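Local coordinates for protein - conserved hypothetical (Bacillus anthracis, PDB 4LES), which is of unknown function but forms an all-beta core in which two antiparallel sheets pack face to face through apolar side chains, at residues F83-K88 with V195-E200; P133-V138 with K175-V180. All coordinates share one frame; numbering follows the deposited sequence.

How the contacts relate
The centres of the two contacts lie about 8 Å apart, and both join the same pair of antiparallel sheets. The order along the chain is 83-88, 133-138, 175-180, 195-200, so both segments of contact 2 fall between those of contact 1. In the four-stranded sheet, strands 83-96 and 174-184 are separated by strand 110-121. In the three-stranded sheet, 135-139 and 193-197 are direct neighbours, with probable hydrogen bonds from Asn198 N to Ser134 O and from Val196 N to Asp136 O, both 2.8 Å. Phe83 also packs on Pro133. The second sheet is therefore held against the first at two neighbouring places, one apolar and one largely polar.

Contact 1 (F83-K88 with V195-E200); sequences FDVTVK and VVVNNE. With EOH (ethanol), chain D.
Val197 overlaps both valines of strand 83-88, one methyl for each. Its CG1, anti to the backbone N (chi1 176°), lies 4.1 Å from Val85 CB and nearly as close to the CG1 of the same residue. The other branch, beside the backbone N, brings Val197 CG2 to 4.0 Å from Val87 CG2. The side chain of Val197 runs past those of Val85 and Val87 in the opposite direction instead of meeting them head-on. Val87 CG2 serves a second neighbour as well, with Val195 CG1 4.4 Å away, a looser touch. No hydrogen bond crosses this interface; it is branched aliphatic packing between buried residues.

The segments belong to different sheets, and their axes approach to 9.7 Å and run antiparallel at 171°, the face-to-face layering of a beta sandwich. Val135 of the neighbouring strand 135-139 packs on both Val85 and Val195, Pro133 adds to the Val85 side, and Val74 and Phe78 of strand 69-79 also touch Val87.

Just beyond Val197 the chain reverses into strand 201-204 through a beta turn closed by Glu200 N on Val197 O (2.8 Å), with Asn198 and Asn199 both in the left-handed helical region. The Asn198 side chain braces this turn: ND2 donates almost in its own amide plane to Glu200 OE2 (2.9 Å, 165°), meeting the carboxylate oxygen on its anti side and tilted out of the carboxylate plane. On the face of strand 83-88 turned from the valines, the O of an ethanol, probably from the crystallisation liquor, is within reach of both Asp84 OD2 (2.9 Å) and Asp77 OD2, its one proton not assigned to either, while Asp84 OD1 accepts from His79.

Contact 2 (P133-V138 with K175-V180); sequences PSVDLV and KRQNKV
Lys179 passes its methylenes by the carbonyl oxygen of Val135, CE coming to 3.3 Å from Val135 O and 4.0 Å from Val135 CB. A bend at chi2 (-68°) steers the chain this way. The ammonium is linked to Val135 through a water: Lys179 NZ makes a weak 3.3 Å bond to it, and the same water accepts a much shorter one, 2.7 Å, from Val135 N. Alongside, the extended Gln177 side chain offers NE2 to Pro133 O in a long, weak bond (3.4 Å, 160°), and the same nitrogen rests 4.0 Å from Val135 CG2, the two side chains crossing at a slant.

Gln177 and Asn178 form the break between the two halves of edge strand 174-184, and Asn178 ties that break to helix 149-158 through Asp156. Val135 packs on Val115 of strand 110-121, and a backbone bond of Val138 with Tyr194 holds strand 135-139 to strand 193-197. Leu132 packs on Gln177.

Asp136 OD1 stays 6.3 Å from Lys179 NZ, too far for a salt bridge, though its charge may still favour the ammonium here. With its one direct hydrogen bond weak, the polar side of this junction depends on a bound water, while Val135 meets the Lys179 methylenes.

Contact 1 (F83-K88 with V195-E200)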
# COMPACT_ATOMS: atom_id res chain seq x y z
N PHE A 83 -1.39 16.06 6.03
CA PHE A 83 -1.57 15.36 4.78
C PHE A 83 -2.97 14.75 4.59
O PHE A 83 -3.57 14.26 5.53
CB PHE A 83 -0.59 14.16 4.74
CG PHE A 83 0.87 14.53 4.92
CD1 PHE A 83 1.67 14.84 3.83
CD2 PHE A 83 1.45 14.54 6.18
CE1 PHE A 83 3.01 15.17 3.99
CE2 PHE A 83 2.80 14.89 6.35
CZ PHE A 83 3.57 15.21 5.26
N ASP A 84 -3.45 14.76 3.34
CA ASP A 84 -4.66 14.02 2.95
C ASP A 84 -4.13 12.77 2.31
O ASP A 84 -3.38 12.84 1.34
CB ASP A 84 -5.53 14.79 1.94
CG ASP A 84 -6.42 15.84 2.61
OD1 ASP A 84 -6.60 15.77 3.84
OD2 ASP A 84 -6.91 16.74 1.89
N VAL A 85 -4.49 11.62 2.87
CA VAL A 85 -4.02 10.34 2.40
C VAL A 85 -5.12 9.63 1.63
O VAL A 85 -6.20 9.39 2.17
CB VAL A 85 -3.59 9.45 3.59
CG1 VAL A 85 -3.19 8.08 3.10
CG2 VAL A 85 -2.45 10.11 4.36
N THR A 86 -4.86 9.31 0.38
CA THR A 86 -5.84 8.61 -0.44
C THR A 86 -5.46 7.15 -0.52
O THR A 86 -4.29 6.83 -0.78
CB THR A 86 -5.87 9.18 -1.86
OG1 THR A 86 -6.29 10.53 -1.79
CG2 THR A 86 -6.85 8.41 -2.74
N VAL A 87 -6.42 6.27 -0.25
CA VAL A 87 -6.24 4.84 -0.41
C VAL A 87 -7.05 4.46 -1.64
O VAL A 87 -8.26 4.65 -1.69
CB VAL A 87 -6.68 4.05 0.82
CG1 VAL A 87 -6.47 2.56 0.59
CG2 VAL A 87 -5.85 4.49 2.02
N LYS A 88 -6.38 3.93 -2.65
CA LYS A 88 -7.07 3.65 -3.89
C LYS A 88 -7.62 2.27 -3.91
O LYS A 88 -8.81 2.08 -4.01
CB LYS A 88 -6.14 3.88 -5.06
CG LYS A 88 -5.65 5.31 -5.12
CD LYS A 88 -4.65 5.47 -6.25
CE LYS A 88 -4.26 6.92 -6.39
NZ LYS A 88 -3.22 7.14 -7.44
N VAL A 195 -7.73 -1.57 6.32
CA VAL A 195 -6.61 -0.66 6.12
C VAL A 195 -6.75 0.42 7.20
O VAL A 195 -7.82 1.03 7.33
CB VAL A 195 -6.56 -0.04 4.72
CG1 VAL A 195 -5.47 1.01 4.67
CG2 VAL A 195 -6.29 -1.13 3.67
N VAL A 196 -5.70 0.60 8.00
CA VAL A 196 -5.71 1.61 9.07
C VAL A 196 -4.81 2.78 8.68
O VAL A 196 -3.62 2.60 8.36
CB VAL A 196 -5.32 1.03 10.45
CG1 VAL A 196 -5.23 2.13 11.50
CG2 VAL A 196 -6.34 -0.03 10.87
N VAL A 197 -5.39 3.97 8.72
CA VAL A 197 -4.67 5.17 8.34
C VAL A 197 -4.43 6.09 9.55
O VAL A 197 -5.37 6.51 10.26
CB VAL A 197 -5.41 5.92 7.22
CG1 VAL A 197 -4.72 7.23 6.90
CG2 VAL A 197 -5.49 5.05 5.96
N ASN A 198 -3.15 6.34 9.78
CA ASN A 198 -2.66 7.22 10.83
C ASN A 198 -3.14 6.78 12.20
O ASN A 198 -3.31 7.61 13.06
CB ASN A 198 -3.17 8.63 10.56
CG ASN A 198 -2.38 9.66 11.33
OD1 ASN A 198 -1.17 9.55 11.46
ND2 ASN A 198 -3.06 10.67 11.83
N ASN A 199 -3.38 5.48 12.36
CA ASN A 199 -3.98 4.91 13.56
C ASN A 199 -5.23 5.68 13.96
O ASN A 199 -5.55 5.78 15.12
CB ASN A 199 -2.95 4.88 14.70
CG ASN A 199 -1.89 3.83 14.46
OD1 ASN A 199 -2.19 2.64 14.35
ND2 ASN A 199 -0.64 4.27 14.37
N GLU A 200 -5.92 6.22 12.97
CA GLU A 200 -7.05 7.12 13.18
C GLU A 200 -8.30 6.68 12.42
O GLU A 200 -9.41 6.96 12.85
CB GLU A 200 -6.60 8.49 12.69
CG GLU A 200 -7.52 9.64 13.00
CD GLU A 200 -6.95 10.97 12.54
OE1 GLU A 200 -7.56 12.00 12.84
OE2 GLU A 200 -5.90 11.01 11.88
C1 EOH D . -7.54 16.75 -1.61
C2 EOH D . -7.05 18.15 -1.28
O EOH D . -6.82 15.77 -0.85

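Contact 2 (P133-V138 with K175-V180)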
# COMPACT_ATOMS: atom_id res chain seq x y z
N PRO A 133 1.55 10.01 7.08
CA PRO A 133 0.87 9.10 7.98
C PRO A 133 1.06 7.64 7.64
O PRO A 133 1.19 7.27 6.48
CB PRO A 133 -0.60 9.48 7.81
CG PRO A 133 -0.58 10.91 7.39
CD PRO A 133 0.63 11.01 6.51
N SER A 134 1.04 6.80 8.67
CA SER A 134 1.11 5.37 8.49
C SER A 134 -0.14 4.84 7.76
O SER A 134 -1.27 5.33 7.96
CB SER A 134 1.16 4.70 9.86
OG SER A 134 -0.02 5.02 10.60
N VAL A 135 0.06 3.85 6.91
CA VAL A 135 -1.03 3.16 6.22
C VAL A 135 -0.68 1.70 6.42
O VAL A 135 0.32 1.24 5.89
CB VAL A 135 -1.10 3.50 4.71
CG1 VAL A 135 -2.19 2.69 4.03
CG2 VAL A 135 -1.34 5.00 4.48
N ASP A 136 -1.48 0.98 7.20
CA ASP A 136 -1.20 -0.42 7.48
C ASP A 136 -2.34 -1.37 7.18
O ASP A 136 -3.50 -1.04 7.34
CB ASP A 136 -0.90 -0.60 8.95
CG ASP A 136 0.33 0.16 9.39
OD1 ASP A 136 1.37 0.11 8.70
OD2 ASP A 136 0.23 0.80 10.42
N LEU A 137 -1.95 -2.56 6.73
CA LEU A 137 -2.84 -3.64 6.50
C LEU A 137 -3.03 -4.30 7.85
O LEU A 137 -2.04 -4.64 8.51
CB LEU A 137 -2.24 -4.64 5.53
CG LEU A 137 -3.08 -5.88 5.29
CD1 LEU A 137 -4.33 -5.52 4.48
CD2 LEU A 137 -2.24 -6.92 4.58
N VAL A 138 -4.28 -4.49 8.26
CA VAL A 138 -4.57 -5.06 9.58
C VAL A 138 -5.61 -6.14 9.47
O VAL A 138 -6.58 -6.01 8.69
CB VAL A 138 -5.08 -3.98 10.54
CG1 VAL A 138 -5.28 -4.55 11.94
CG2 VAL A 138 -4.11 -2.82 10.58
N LYS A 175 2.61 12.31 -3.09
CA LYS A 175 3.63 11.27 -3.10
C LYS A 175 3.01 9.89 -2.95
O LYS A 175 2.27 9.62 -2.00
CB LYS A 175 4.63 11.58 -1.98
CG LYS A 175 5.40 10.40 -1.41
CD LYS A 175 6.31 9.67 -2.40
CE LYS A 175 7.07 8.55 -1.67
NZ LYS A 175 7.42 7.37 -2.51
N ARG A 176 3.31 9.00 -3.90
CA ARG A 176 2.80 7.63 -3.86
C ARG A 176 3.39 6.92 -2.67
O ARG A 176 4.52 7.15 -2.31
CB ARG A 176 3.14 6.85 -5.12
CG ARG A 176 2.43 7.26 -6.40
CD ARG A 176 0.90 7.33 -6.27
NE ARG A 176 0.24 6.14 -5.68
CZ ARG A 176 -0.34 5.13 -6.34
NH1 ARG A 176 -0.39 5.09 -7.67
NH2 ARG A 176 -0.88 4.14 -5.66
N GLN A 177 2.60 6.08 -2.03
CA GLN A 177 3.06 5.30 -0.87
C GLN A 177 2.43 3.91 -0.91
O GLN A 177 1.61 3.52 -0.07
CB GLN A 177 2.90 6.03 0.51
CG GLN A 177 1.60 6.80 0.81
CD GLN A 177 1.50 7.35 2.27
OE1 GLN A 177 0.91 8.41 2.52
NE2 GLN A 177 2.07 6.62 3.22
N ASN A 178 2.83 3.16 -1.95
CA ASN A 178 2.38 1.79 -2.11
C ASN A 178 3.03 0.86 -1.10
O ASN A 178 4.21 0.96 -0.88
CB ASN A 178 2.66 1.32 -3.53
CG ASN A 178 1.84 2.08 -4.56
OD1 ASN A 178 0.72 2.49 -4.29
ND2 ASN A 178 2.40 2.30 -5.72
N LYS A 179 2.26 -0.01 -0.46
CA LYS A 179 2.83 -0.99 0.47
C LYS A 179 2.57 -2.37 -0.10
O LYS A 179 1.49 -2.61 -0.69
CB LYS A 179 2.11 -0.97 1.82
CG LYS A 179 1.80 0.37 2.41
CD LYS A 179 3.04 1.10 2.82
CE LYS A 179 2.61 2.26 3.70
NZ LYS A 179 3.65 3.30 3.79
N VAL A 180 3.50 -3.28 0.09
CA VAL A 180 3.33 -4.65 -0.37
C VAL A 180 3.64 -5.62 0.76
O VAL A 180 4.73 -5.59 1.34
CB VAL A 180 4.21 -4.96 -1.60
CG1 VAL A 180 3.99 -6.38 -2.08
CG2 VAL A 180 3.89 -3.97 -2.72
O HOH W 1 2.63 2.88 6.89